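Local coordinates for Lmo0812 protein (Listeria monocytogenes serovar 1/2a, PDB 4YF1), which is a putative pyrophosphohydrolase of the HD-domain superfamily that may hydrolyse the 3'-diphosphate from the alarmone ppGpp, at residues F48-E51 / V52-A55; L58-A61 / V62-E66; A70-R73 / A74-D78; I103-V106 / R107-N110; A115-V118 / A119-D123. All blocks are in the same frame, centred on the assembly; numbering follows the deposited sequence.

Contact 1: residues F48-E51 / V52-A55; sequences FREE and VVVA
V52 lies in the first turn of helix 50-64 and meets the two residues that lead into it. Its CG1 packs against the root of the F48 side chain, 3.8 Å from F48 CB, while the ring runs on beyond it to L111 and A115 of helix 111-132. The other methyl, CG2, sits 4.0 Å from R49 CG, and the two side chains cross at about a right angle. R49 is the N-cap residue: its carbonyl takes the amide of V53 in a fairly straight bond (V53 N to R49 O 3.1 Å, 164° at the hydrogen), with a weak one from V52 N besides. V53 CG2 lies 3.6 Å from R49 O. V54 follows, its N 2.9 Å from E50 O, and A55 closes the turn with its N 3.0 Å from E51 O. The R49 chain stays extended from CG to NE after a first torsion (chi1 66°) that sets CG between the backbone N and the carbonyl carbon. This carries the guanidinium over E51 CB, with a long ion pair to E51, and on to salt bridges with E112 and E79. E50 turns instead to R44 of the second subunit. Valine methyls thus pack both on the chain's own helices and on the second subunit, while R49 and E50 add salt bridges to helices 111-132 and 78-87 and to the partner.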
loop_
_atom_site.group_PDB
_atom_site.type_symbol
_atom_site.label_atom_id
_atom_site.label_comp_id
_atom_site.label_asym_id
_atom_site.label_seq_id
_atom_site.Cartn_x
_atom_site.Cartn_y
_atom_site.Cartn_z
ATOM N N PHE A 48 6.573 -9.289 8.553
ATOM C CA PHE A 48 5.585 -9.884 7.637
ATOM C C PHE A 48 5.900 -9.628 6.172
ATOM O O PHE A 48 6.468 -8.591 5.815
ATOM C CB PHE A 48 4.150 -9.449 7.988
ATOM C CG PHE A 48 3.666 -10.048 9.265
ATOM C CD1 PHE A 48 3.214 -11.360 9.289
ATOM C CD2 PHE A 48 3.665 -9.311 10.462
ATOM C CE1 PHE A 48 2.811 -11.948 10.478
ATOM C CE2 PHE A 48 3.262 -9.895 11.646
ATOM C CZ PHE A 48 2.839 -11.208 11.659
ATOM N N ARG A 49 5.539 -10.596 5.325
ATOM C CA ARG A 49 5.811 -10.499 3.903
ATOM C C ARG A 49 5.018 -9.385 3.264
ATOM O O ARG A 49 4.026 -8.882 3.838
ATOM C CB ARG A 49 5.525 -11.833 3.192
ATOM C CG ARG A 49 4.078 -12.264 3.175
ATOM C CD ARG A 49 3.919 -13.735 2.820
ATOM N NE ARG A 49 2.545 -14.193 3.012
ATOM C CZ ARG A 49 1.672 -14.517 2.060
ATOM N NH1 ARG A 49 2.002 -14.569 0.755
ATOM N NH2 ARG A 49 0.457 -14.893 2.427
ATOM N N GLU A 50 5.428 -9.035 2.055
ATOM C CA GLU A 50 4.851 -7.925 1.308
ATOM C C GLU A 50 3.331 -8.031 1.105
ATOM O O GLU A 50 2.606 -7.029 1.266
ATOM C CB GLU A 50 5.559 -7.762 -0.050
ATOM C CG GLU A 50 5.467 -6.347 -0.588
ATOM C CD GLU A 50 6.224 -5.347 0.290
ATOM O OE1 GLU A 50 5.662 -4.267 0.617
ATOM O OE2 GLU A 50 7.374 -5.676 0.692
ATOM N N GLU A 51 2.840 -9.232 0.783
ATOM C CA GLU A 51 1.398 -9.412 0.606
ATOM C C GLU A 51 0.602 -8.979 1.863
ATOM O O GLU A 51 -0.498 -8.431 1.755
ATOM C CB GLU A 51 1.037 -10.852 0.283
ATOM C CG GLU A 51 1.506 -11.361 -1.089
ATOM C CD GLU A 51 2.977 -11.682 -1.192
ATOM O OE1 GLU A 51 3.770 -11.453 -0.237
ATOM O OE2 GLU A 51 3.359 -12.202 -2.280
ATOM N N VAL A 52 1.158 -9.266 3.037
ATOM C CA VAL A 52 0.510 -8.917 4.308
ATOM C C VAL A 52 0.567 -7.416 4.535
ATOM O O VAL A 52 -0.413 -6.810 4.958
ATOM C CB VAL A 52 1.146 -9.670 5.509
ATOM C CG1 VAL A 52 0.539 -9.240 6.842
ATOM C CG2 VAL A 52 0.956 -11.174 5.371
ATOM N N VAL A 53 1.731 -6.823 4.298
ATOM C CA VAL A 53 1.900 -5.392 4.459
ATOM C C VAL A 53 0.910 -4.617 3.580
ATOM O O VAL A 53 0.261 -3.657 4.034
ATOM C CB VAL A 53 3.342 -4.967 4.165
ATOM C CG1 VAL A 53 3.451 -3.454 4.068
ATOM C CG2 VAL A 53 4.270 -5.527 5.223
ATOM N N VAL A 54 0.792 -5.041 2.330
ATOM C CA VAL A 54 -0.112 -4.393 1.387
ATOM C C VAL A 54 -1.562 -4.594 1.762
ATOM O O VAL A 54 -2.368 -3.680 1.586
ATOM C CB VAL A 54 0.159 -4.848 -0.055
ATOM C CG1 VAL A 54 -0.905 -4.320 -1.010
ATOM C CG2 VAL A 54 1.535 -4.354 -0.482
ATOM N N ALA A 55 -1.906 -5.782 2.272
ATOM C CA ALA A 55 -3.283 -6.010 2.716
ATOM C C ALA A 55 -3.595 -5.024 3.837
ATOM O O ALA A 55 -4.702 -4.499 3.901
ATOM C CB ALA A 55 -3.490 -7.439 3.187
#

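Contact 2: residues L58-A61 / V62-E66; sequences LHDA and VEDTE. With NA (sodium ion), chain E.
E63 lays its side chain over one face of the H59 imidazole, one helical turn back. CG rides above the rim of the ring, and the carboxylate carries on past its edge, E63 OE1 standing 3.4 Å from H59 CE1. Ring and carboxylate planes are 47° apart, so the overlap is a slanted one. E63 OE1 is also held by the amide of E89, and H87 stacks on the imidazole. One residue further along, D60 and D64 run side by side in the same direction, with D60 OD2 and D64 OD2 4.1 Å apart.

Helix 50-64 ends just before T65. The T65 hydroxyl, set between the backbone N and the carbonyl carbon (chi1 85°), turns back to donate to the carbonyl of the preceding turn, T65 OG1 to A61 O being 2.6 Å. Beyond it the chain swings round a sodium ion, bound by V62 O at 2.2 Å and T65 O at 2.4 Å, with M67 O as the third protein ligand. H59 and D60 form the adjacent His-Asp pair that, with H35 and D120, appears to match the H...HD...D signature of HD-domain phosphohydrolases, although no metal is bound to these side chains here.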
loop_
_atom_site.group_PDB
_atom_site.type_symbol
_atom_site.label_atom_id
_atom_site.label_comp_id
_atom_site.label_asym_id
_atom_site.label_seq_id
_atom_site.Cartn_x
_atom_site.Cartn_y
_atom_site.Cartn_z
ATOM N N LEU A 58 -4.300 -1.603 2.317
ATOM C CA LEU A 58 -5.557 -1.487 1.561
ATOM C C LEU A 58 -6.851 -1.567 2.385
ATOM O O LEU A 58 -7.929 -1.287 1.857
ATOM C CB LEU A 58 -5.580 -2.526 0.458
ATOM C CG LEU A 58 -4.482 -2.355 -0.597
ATOM C CD1 LEU A 58 -4.476 -3.545 -1.543
ATOM C CD2 LEU A 58 -4.646 -1.063 -1.380
ATOM N N HIS A 59 -6.749 -1.920 3.662
ATOM C CA HIS A 59 -7.934 -2.045 4.505
ATOM C C HIS A 59 -8.870 -0.820 4.429
ATOM O O HIS A 59 -10.055 -0.974 4.114
ATOM C CB HIS A 59 -7.526 -2.391 5.948
ATOM C CG HIS A 59 -8.644 -2.309 6.940
ATOM N ND1 HIS A 59 -9.499 -3.358 7.192
ATOM C CD2 HIS A 59 -9.052 -1.290 7.738
ATOM C CE1 HIS A 59 -10.386 -2.992 8.106
ATOM N NE2 HIS A 59 -10.127 -1.747 8.461
ATOM N N ASP A 60 -8.341 0.376 4.689
ATOM C CA ASP A 60 -9.159 1.626 4.643
ATOM C C ASP A 60 -9.688 1.955 3.250
ATOM O O ASP A 60 -10.744 2.575 3.125
ATOM C CB ASP A 60 -8.360 2.854 5.101
ATOM C CG ASP A 60 -8.090 2.883 6.591
ATOM O OD1 ASP A 60 -8.441 1.932 7.334
ATOM O OD2 ASP A 60 -7.517 3.906 7.018
ATOM N N ALA A 61 -8.943 1.560 2.214
ATOM C CA ALA A 61 -9.355 1.819 0.829
ATOM C C ALA A 61 -10.663 1.101 0.517
ATOM O O ALA A 61 -11.554 1.666 -0.132
ATOM C CB ALA A 61 -8.275 1.387 -0.141
ATOM N N VAL A 62 -10.787 -0.141 0.990
ATOM C CA VAL A 62 -12.001 -0.924 0.754
ATOM C C VAL A 62 -13.151 -0.436 1.625
ATOM O O VAL A 62 -14.267 -0.250 1.124
ATOM C CB VAL A 62 -11.808 -2.418 1.047
ATOM C CG1 VAL A 62 -13.102 -3.183 0.769
ATOM C CG2 VAL A 62 -10.696 -2.967 0.199
ATOM N N GLU A 63 -12.898 -0.265 2.921
ATOM C CA GLU A 63 -13.956 0.187 3.844
ATOM C C GLU A 63 -14.404 1.648 3.675
ATOM O O GLU A 63 -15.596 1.940 3.837
ATOM C CB GLU A 63 -13.567 -0.055 5.314
ATOM C CG GLU A 63 -13.465 -1.528 5.698
ATOM C CD GLU A 63 -13.545 -1.773 7.204
ATOM O OE1 GLU A 63 -13.769 -2.948 7.571
ATOM O OE2 GLU A 63 -13.417 -0.808 8.022
ATOM N N ASP A 64 -13.477 2.551 3.343
ATOM C CA ASP A 64 -13.804 3.996 3.270
ATOM C C ASP A 64 -14.029 4.578 1.872
ATOM O O ASP A 64 -14.466 5.717 1.767
ATOM C CB ASP A 64 -12.744 4.829 4.016
ATOM C CG ASP A 64 -12.570 4.394 5.481
ATOM O OD1 ASP A 64 -13.521 3.820 6.058
ATOM O OD2 ASP A 64 -11.482 4.624 6.064
ATOM N N THR A 65 -13.724 3.825 0.815
ATOM C CA THR A 65 -13.933 4.318 -0.558
ATOM C C THR A 65 -14.741 3.293 -1.343
ATOM O O THR A 65 -15.020 2.187 -0.848
ATOM C CB THR A 65 -12.608 4.624 -1.310
ATOM O OG1 THR A 65 -12.067 3.445 -1.922
ATOM C CG2 THR A 65 -11.576 5.265 -0.378
ATOM N N GLU A 66 -15.092 3.646 -2.576
ATOM C CA GLU A 66 -15.880 2.757 -3.432
ATOM C C GLU A 66 -15.077 1.598 -4.004
ATOM O O GLU A 66 -15.641 0.743 -4.672
ATOM C CB GLU A 66 -16.578 3.544 -4.555
ATOM C CG GLU A 66 -17.604 4.568 -4.074
ATOM C CD GLU A 66 -18.726 3.962 -3.228
ATOM O OE1 GLU A 66 -19.875 3.899 -3.717
ATOM O OE2 GLU A 66 -18.465 3.516 -2.084
HETATM NA NA NA E . -15.560 -0.108 -0.716
#

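Contact 3: residues A70-R73 / A74-D78; sequences ADIR and ATFGD
The charged pair is R73 with D78, which bridges the end of helix 69-76 and the start of helix 78-87. R73 NH1 donates to D78 OD1 at 2.9 Å and 162°, a salt bridge in which the oxygen lies in the guanidinium plane, whereas NH1 approaches D78 OD1 from above the carboxylate plane. The two groups are turned 40° against each other, and the side chains cross at about a right angle. An extended arginine chain from CG to NE makes this possible: its methylene CD passes 3.4 Å from D78 OD1, and the head goes on to D82 through NH2 and to D69 through NE. Three carboxylates thus surround one guanidinium, which should hold its rotation firmly.

Apolar contact is confined to I72 and F76. I72 CG2, anti to the backbone N, comes within 4.1 Å of F76 CD2 as the side chains cross at a slant. Around them, V80, A81 and V84 of helix 78-87 cover I72, and L58 of helix 50-64 reaches F76, so this short helix of the all-helical HD domain is pinned to both its neighbours.

Among the backbone bonds, F76 N reaches I72 O at 2.8 Å, after regular bonds from A74 N to A70 O and from T75 N to D71 O. G77 N makes weak bonds to R73 O (3.0 Å) and I72 O, and the chain leaves the helix there with positive phi (95°), a conformation glycine adopts readily.

Towards the second subunit, T75 OG1 makes a weak hydrogen bond with D64 OD2 of that chain.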
loop_
_atom_site.group_PDB
_atom_site.type_symbol
_atom_site.label_atom_id
_atom_site.label_comp_id
_atom_site.label_asym_id
_atom_site.label_seq_id
_atom_site.Cartn_x
_atom_site.Cartn_y
_atom_site.Cartn_z
ATOM N N ALA A 70 -13.419 -6.950 -5.791
ATOM C CA ALA A 70 -13.125 -7.266 -7.196
ATOM C C ALA A 70 -11.992 -6.398 -7.765
ATOM O O ALA A 70 -11.162 -6.890 -8.527
ATOM C CB ALA A 70 -14.373 -7.117 -8.044
ATOM N N ASP A 71 -11.976 -5.114 -7.399
ATOM C CA ASP A 71 -10.892 -4.196 -7.815
ATOM C C ASP A 71 -9.544 -4.671 -7.252
ATOM O O ASP A 71 -8.544 -4.704 -7.971
ATOM C CB ASP A 71 -11.153 -2.769 -7.334
ATOM C CG ASP A 71 -12.402 -2.150 -7.939
ATOM O OD1 ASP A 71 -12.687 -2.400 -9.130
ATOM O OD2 ASP A 71 -13.080 -1.373 -7.225
ATOM N N ILE A 72 -9.513 -5.050 -5.970
ATOM C CA ILE A 72 -8.256 -5.549 -5.381
ATOM C C ILE A 72 -7.762 -6.816 -6.078
ATOM O O ILE A 72 -6.573 -6.930 -6.352
ATOM C CB ILE A 72 -8.373 -5.778 -3.862
ATOM C CG1 ILE A 72 -8.661 -4.436 -3.189
ATOM C CG2 ILE A 72 -7.076 -6.367 -3.292
ATOM C CD1 ILE A 72 -8.785 -4.509 -1.697
ATOM N N ARG A 73 -8.667 -7.756 -6.370
ATOM C CA ARG A 73 -8.279 -9.002 -7.048
ATOM C C ARG A 73 -7.701 -8.752 -8.405
ATOM O O ARG A 73 -6.710 -9.368 -8.751
ATOM C CB ARG A 73 -9.455 -9.981 -7.218
ATOM C CG ARG A 73 -9.847 -10.624 -5.930
ATOM C CD ARG A 73 -11.046 -11.560 -5.991
ATOM N NE ARG A 73 -11.424 -11.699 -4.596
ATOM C CZ ARG A 73 -10.793 -12.471 -3.707
ATOM N NH1 ARG A 73 -9.814 -13.303 -4.064
ATOM N NH2 ARG A 73 -11.186 -12.426 -2.441
ATOM N N ALA A 74 -8.341 -7.870 -9.171
ATOM C CA ALA A 74 -7.901 -7.550 -10.535
ATOM C C ALA A 74 -6.518 -6.918 -10.580
ATOM O O ALA A 74 -5.730 -7.253 -11.441
ATOM C CB ALA A 74 -8.904 -6.623 -11.218
ATOM N N THR A 75 -6.227 -6.023 -9.633
ATOM C CA THR A 75 -4.935 -5.309 -9.606
ATOM C C THR A 75 -3.816 -5.979 -8.797
ATOM O O THR A 75 -2.684 -6.076 -9.276
ATOM C CB THR A 75 -5.140 -3.875 -9.101
ATOM O OG1 THR A 75 -6.046 -3.202 -9.987
ATOM C CG2 THR A 75 -3.831 -3.113 -9.080
ATOM N N PHE A 76 -4.142 -6.456 -7.596
ATOM C CA PHE A 76 -3.158 -7.055 -6.674
ATOM C C PHE A 76 -3.169 -8.579 -6.565
ATOM O O PHE A 76 -2.275 -9.151 -5.943
ATOM C CB PHE A 76 -3.380 -6.472 -5.274
ATOM C CG PHE A 76 -3.197 -4.980 -5.206
ATOM C CD1 PHE A 76 -1.921 -4.426 -5.069
ATOM C CD2 PHE A 76 -4.284 -4.128 -5.268
ATOM C CE1 PHE A 76 -1.744 -3.054 -5.008
ATOM C CE2 PHE A 76 -4.114 -2.751 -5.206
ATOM C CZ PHE A 76 -2.841 -2.211 -5.082
ATOM N N GLY A 77 -4.192 -9.227 -7.109
ATOM C CA GLY A 77 -4.290 -10.686 -7.074
ATOM C C GLY A 77 -5.120 -11.221 -5.922
ATOM O O GLY A 77 -5.505 -10.481 -4.988
ATOM N N ASP A 78 -5.377 -12.520 -5.985
ATOM C CA ASP A 78 -6.198 -13.209 -5.000
ATOM C C ASP A 78 -5.623 -13.289 -3.581
ATOM O O ASP A 78 -6.391 -13.155 -2.625
ATOM C CB ASP A 78 -6.565 -14.617 -5.486
ATOM C CG ASP A 78 -7.585 -14.614 -6.642
ATOM O OD1 ASP A 78 -8.570 -13.831 -6.646
ATOM O OD2 ASP A 78 -7.425 -15.462 -7.537
#

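Contact 4: residues I103-V106 / R107-N110; sequences IEQV and RTGN
E104 O is gripped twice by T108. The hydroxyl donates to it (T108 OG1 to E104 O 2.9 Å), and so does the amide (T108 N to E104 O 3.0 Å), the two arriving from opposite faces of the carbonyl plane. The hydroxyl is there because chi1 of 60° sets OG1 between the backbone N and the carbonyl carbon, folded back over its own helix. One residue further, G109 N lies 2.7 Å from Q105 O in the last bond of this turn.

A water ties the same hydroxyl to the side chain of Q105: it donates to T108 OG1 at 2.8 Å and to Q105 OE1 at 2.9 Å. Thus T108 OG1 gives one hydrogen bond and receives another, and the water links the Q105 amide oxygen to the helix end.

This is the C-terminal end of helix 95-108, where the chain leaves helical angles at G109 and N110 becomes the N-cap of helix 111-132. Two helices of the HD domain are joined here by a very short link.

R107 crosses I103 obliquely. Its chain bends at chi3 (-57°) to bring the guanidinium back along the helix, with R107 NH1 4.0 Å from I103 CG2 and R107 NH2 3.9 Å from E104 CA. What steadies that bend lies on helix 147-160, where N160 OD1 accepts from R107 NE. From helix 111-132, the ammonium of K114 binds the carbonyls of both V106 and R107, while I117 and V118 pack against V106.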
loop_
_atom_site.group_PDB
_atom_site.type_symbol
_atom_site.label_atom_id
_atom_site.label_comp_id
_atom_site.label_asym_id
_atom_site.label_seq_id
_atom_site.Cartn_x
_atom_site.Cartn_y
_atom_site.Cartn_z
ATOM N N ILE A 103 -13.732 -10.110 16.669
ATOM C CA ILE A 103 -13.180 -10.854 17.812
ATOM C C ILE A 103 -13.046 -12.352 17.479
ATOM O O ILE A 103 -11.960 -12.943 17.722
ATOM C CB ILE A 103 -14.020 -10.630 19.087
ATOM C CG1 ILE A 103 -13.861 -9.169 19.505
ATOM C CG2 ILE A 103 -13.601 -11.575 20.217
ATOM C CD1 ILE A 103 -14.896 -8.706 20.538
ATOM N N GLU A 104 -14.074 -12.937 16.841
ATOM C CA GLU A 104 -14.008 -14.343 16.454
ATOM C C GLU A 104 -12.852 -14.559 15.452
ATOM O O GLU A 104 -12.129 -15.564 15.529
ATOM C CB GLU A 104 -15.350 -14.857 15.842
ATOM C CG GLU A 104 -15.284 -16.317 15.305
ATOM C CD GLU A 104 -16.546 -16.805 14.566
ATOM O OE1 GLU A 104 -17.500 -16.013 14.352
ATOM O OE2 GLU A 104 -16.600 -18.002 14.223
ATOM N N GLN A 105 -12.706 -13.625 14.512
ATOM C CA GLN A 105 -11.652 -13.728 13.503
ATOM C C GLN A 105 -10.229 -13.590 14.113
ATOM O O GLN A 105 -9.294 -14.348 13.710
ATOM C CB GLN A 105 -11.913 -12.731 12.386
ATOM C CG GLN A 105 -10.874 -12.665 11.303
ATOM C CD GLN A 105 -10.892 -13.868 10.416
ATOM O OE1 GLN A 105 -11.750 -14.748 10.515
ATOM N NE2 GLN A 105 -9.954 -13.886 9.505
ATOM N N VAL A 106 -10.061 -12.691 15.087
ATOM C CA VAL A 106 -8.768 -12.543 15.740
ATOM C C VAL A 106 -8.489 -13.764 16.598
ATOM O O VAL A 106 -7.315 -14.139 16.772
ATOM C CB VAL A 106 -8.589 -11.217 16.503
ATOM C CG1 VAL A 106 -9.078 -11.344 17.935
ATOM C CG2 VAL A 106 -7.121 -10.763 16.510
ATOM N N ARG A 107 -9.535 -14.473 17.027
ATOM C CA ARG A 107 -9.293 -15.696 17.796
ATOM C C ARG A 107 -8.837 -16.863 16.910
ATOM O O ARG A 107 -7.899 -17.566 17.253
ATOM C CB ARG A 107 -10.543 -16.129 18.523
ATOM C CG ARG A 107 -10.414 -17.398 19.343
ATOM C CD ARG A 107 -11.762 -17.899 19.852
ATOM N NE ARG A 107 -12.434 -16.877 20.627
ATOM C CZ ARG A 107 -13.639 -16.356 20.418
ATOM N NH1 ARG A 107 -14.044 -15.412 21.252
ATOM N NH2 ARG A 107 -14.488 -16.801 19.484
ATOM N N THR A 108 -9.560 -17.076 15.815
ATOM C CA THR A 108 -9.405 -18.266 14.969
ATOM C C THR A 108 -8.581 -18.082 13.714
ATOM O O THR A 108 -8.230 -19.091 13.081
ATOM C CB THR A 108 -10.790 -18.773 14.500
ATOM O OG1 THR A 108 -11.441 -17.731 13.737
ATOM C CG2 THR A 108 -11.661 -19.138 15.696
ATOM N N GLY A 109 -8.258 -16.848 13.334
ATOM C CA GLY A 109 -7.490 -16.657 12.081
ATOM C C GLY A 109 -6.075 -17.178 12.188
ATOM O O GLY A 109 -5.643 -17.566 13.273
ATOM N N ASN A 110 -5.356 -17.219 11.062
ATOM C CA ASN A 110 -3.943 -17.618 11.101
ATOM C C ASN A 110 -3.095 -16.433 11.560
ATOM O O ASN A 110 -3.653 -15.329 11.855
ATOM C CB ASN A 110 -3.462 -18.212 9.743
ATOM C CG ASN A 110 -3.437 -17.186 8.599
ATOM O OD1 ASN A 110 -3.294 -15.974 8.807
ATOM N ND2 ASN A 110 -3.497 -17.694 7.369
HETATM O O HOH W 1 -10.806 -17.420 11.047
#

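Contact 5: residues A115-V118 / A119-D123; sequences ALIV and ADKLD
I117 and K121 lie side by side and point the same way, I117 CG2 meeting K121 CD at 4.1 Å. The lysine chain bends at chi2 and chi3, which presses CD to 3.2 Å from I117 O, close for a methylene on a carbonyl oxygen. From there it doubles round to the preceding residue, and K121 NZ forms a salt bridge with D120 OD2 at 3.0 Å, meeting that oxygen nearly along its C-O bond. The backbone hydrogen bonds here are short to normal, L122 N to V118 O 2.7 Å and A119 N to A115 O 2.9 Å.

Between their own turns the remaining side chains touch little. A115, L116 and V118 splay outward, and neither side of this stretch is left to solvent: L43 covers A115 and L116, M161 lies on V118, and F173 of helix 172-184 covers V118 and L122. The looser part of the contact is therefore filled by other parts of the chain.

D120 is a polar group in this core. CG stands anti to the backbone N (chi1 174°), and the carboxylate is satisfied on both oxygens: H35 NE2 bonds OD1, while H87 NE2 and K121 share OD2. D123, one turn on, holds H35 through ND1. D120 fits the last aspartate of the H...HD...D pattern, here without bound metal, and this buried helix at the centre of the chain is consistent with the HD-domain active site.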
loop_
_atom_site.group_PDB
_atom_site.type_symbol
_atom_site.label_atom_id
_atom_site.label_comp_id
_atom_site.label_asym_id
_atom_site.label_seq_id
_atom_site.Cartn_x
_atom_site.Cartn_y
_atom_site.Cartn_z
ATOM N N ALA A 115 -2.533 -10.666 12.708
ATOM C CA ALA A 115 -1.663 -9.489 12.696
ATOM C C ALA A 115 -2.317 -8.283 12.018
ATOM O O ALA A 115 -2.114 -7.145 12.449
ATOM C CB ALA A 115 -0.325 -9.817 12.033
ATOM N N LEU A 116 -3.103 -8.533 10.969
ATOM C CA LEU A 116 -3.772 -7.453 10.256
ATOM C C LEU A 116 -4.757 -6.724 11.162
ATOM O O LEU A 116 -4.853 -5.467 11.151
ATOM C CB LEU A 116 -4.521 -8.018 9.080
ATOM C CG LEU A 116 -3.556 -8.394 7.954
ATOM C CD1 LEU A 116 -4.266 -9.398 7.049
ATOM C CD2 LEU A 116 -3.131 -7.146 7.197
ATOM N N ILE A 117 -5.471 -7.512 11.943
ATOM C CA ILE A 117 -6.460 -6.938 12.883
ATOM C C ILE A 117 -5.751 -6.195 14.011
ATOM O O ILE A 117 -6.148 -5.070 14.340
ATOM C CB ILE A 117 -7.378 -8.020 13.480
ATOM C CG1 ILE A 117 -8.264 -8.615 12.385
ATOM C CG2 ILE A 117 -8.254 -7.415 14.609
ATOM C CD1 ILE A 117 -9.055 -9.857 12.767
ATOM N N VAL A 118 -4.767 -6.818 14.657
ATOM C CA VAL A 118 -4.111 -6.153 15.795
ATOM C C VAL A 118 -3.362 -4.869 15.366
ATOM O O VAL A 118 -3.471 -3.846 16.048
ATOM C CB VAL A 118 -3.227 -7.098 16.592
ATOM C CG1 VAL A 118 -2.560 -6.408 17.739
ATOM C CG2 VAL A 118 -3.991 -8.322 17.080
ATOM N N ALA A 119 -2.673 -4.897 14.225
ATOM C CA ALA A 119 -1.970 -3.717 13.734
ATOM C C ALA A 119 -2.929 -2.552 13.487
ATOM O O ALA A 119 -2.635 -1.402 13.819
ATOM C CB ALA A 119 -1.190 -4.036 12.477
ATOM N N ASP A 120 -4.070 -2.864 12.894
ATOM C CA ASP A 120 -5.102 -1.866 12.643
ATOM C C ASP A 120 -5.574 -1.255 13.982
ATOM O O ASP A 120 -5.672 -0.037 14.110
ATOM C CB ASP A 120 -6.284 -2.527 11.941
ATOM C CG ASP A 120 -7.483 -1.569 11.766
ATOM O OD1 ASP A 120 -7.310 -0.504 11.148
ATOM O OD2 ASP A 120 -8.587 -1.912 12.208
ATOM N N LYS A 121 -5.838 -2.101 14.968
ATOM C CA LYS A 121 -6.301 -1.597 16.308
ATOM C C LYS A 121 -5.244 -0.845 17.060
ATOM O O LYS A 121 -5.540 0.070 17.808
ATOM C CB LYS A 121 -6.800 -2.729 17.194
ATOM C CG LYS A 121 -8.254 -3.009 17.000
ATOM C CD LYS A 121 -8.554 -3.464 15.615
ATOM C CE LYS A 121 -9.878 -2.901 15.176
ATOM N NZ LYS A 121 -10.288 -3.642 13.945
ATOM N N LEU A 122 -4.009 -1.293 16.913
ATOM C CA LEU A 122 -2.886 -0.628 17.566
ATOM C C LEU A 122 -2.719 0.804 17.098
ATOM O O LEU A 122 -2.602 1.706 17.926
ATOM C CB LEU A 122 -1.574 -1.432 17.352
ATOM C CG LEU A 122 -0.278 -0.828 17.907
ATOM C CD1 LEU A 122 -0.339 -0.452 19.371
ATOM C CD2 LEU A 122 0.923 -1.757 17.665
ATOM N N ASP A 123 -2.719 1.041 15.789
ATOM C CA ASP A 123 -2.576 2.409 15.325
ATOM C C ASP A 123 -3.772 3.265 15.808
ATOM O O ASP A 123 -3.575 4.424 16.166
ATOM C CB ASP A 123 -2.459 2.508 13.818
ATOM C CG ASP A 123 -2.200 3.934 13.358
ATOM O OD1 ASP A 123 -1.133 4.517 13.699
ATOM O OD2 ASP A 123 -3.052 4.474 12.642
#

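In the fold
All five contacts are local turns in one all-helical HD domain, met in the order 1, 2, 3, 4, 5 along the chain. Contacts 1 and 2, their centres 16 Å apart, occupy the two ends of one helix. Contact 3 ends the next helix, 69-76, and touches both: V54 and L58 each pack on F76. These three also face the second subunit. Contact 4 closes helix 95-108 and adjoins contact 5 on helix 111-132, the most central, about 3 Å from the chain centre. Contact 5 also meets contact 1 through A115 and L116, and contact 2 where H59 approaches D120, bringing the residues of the possible HD-type signature together from separate helices.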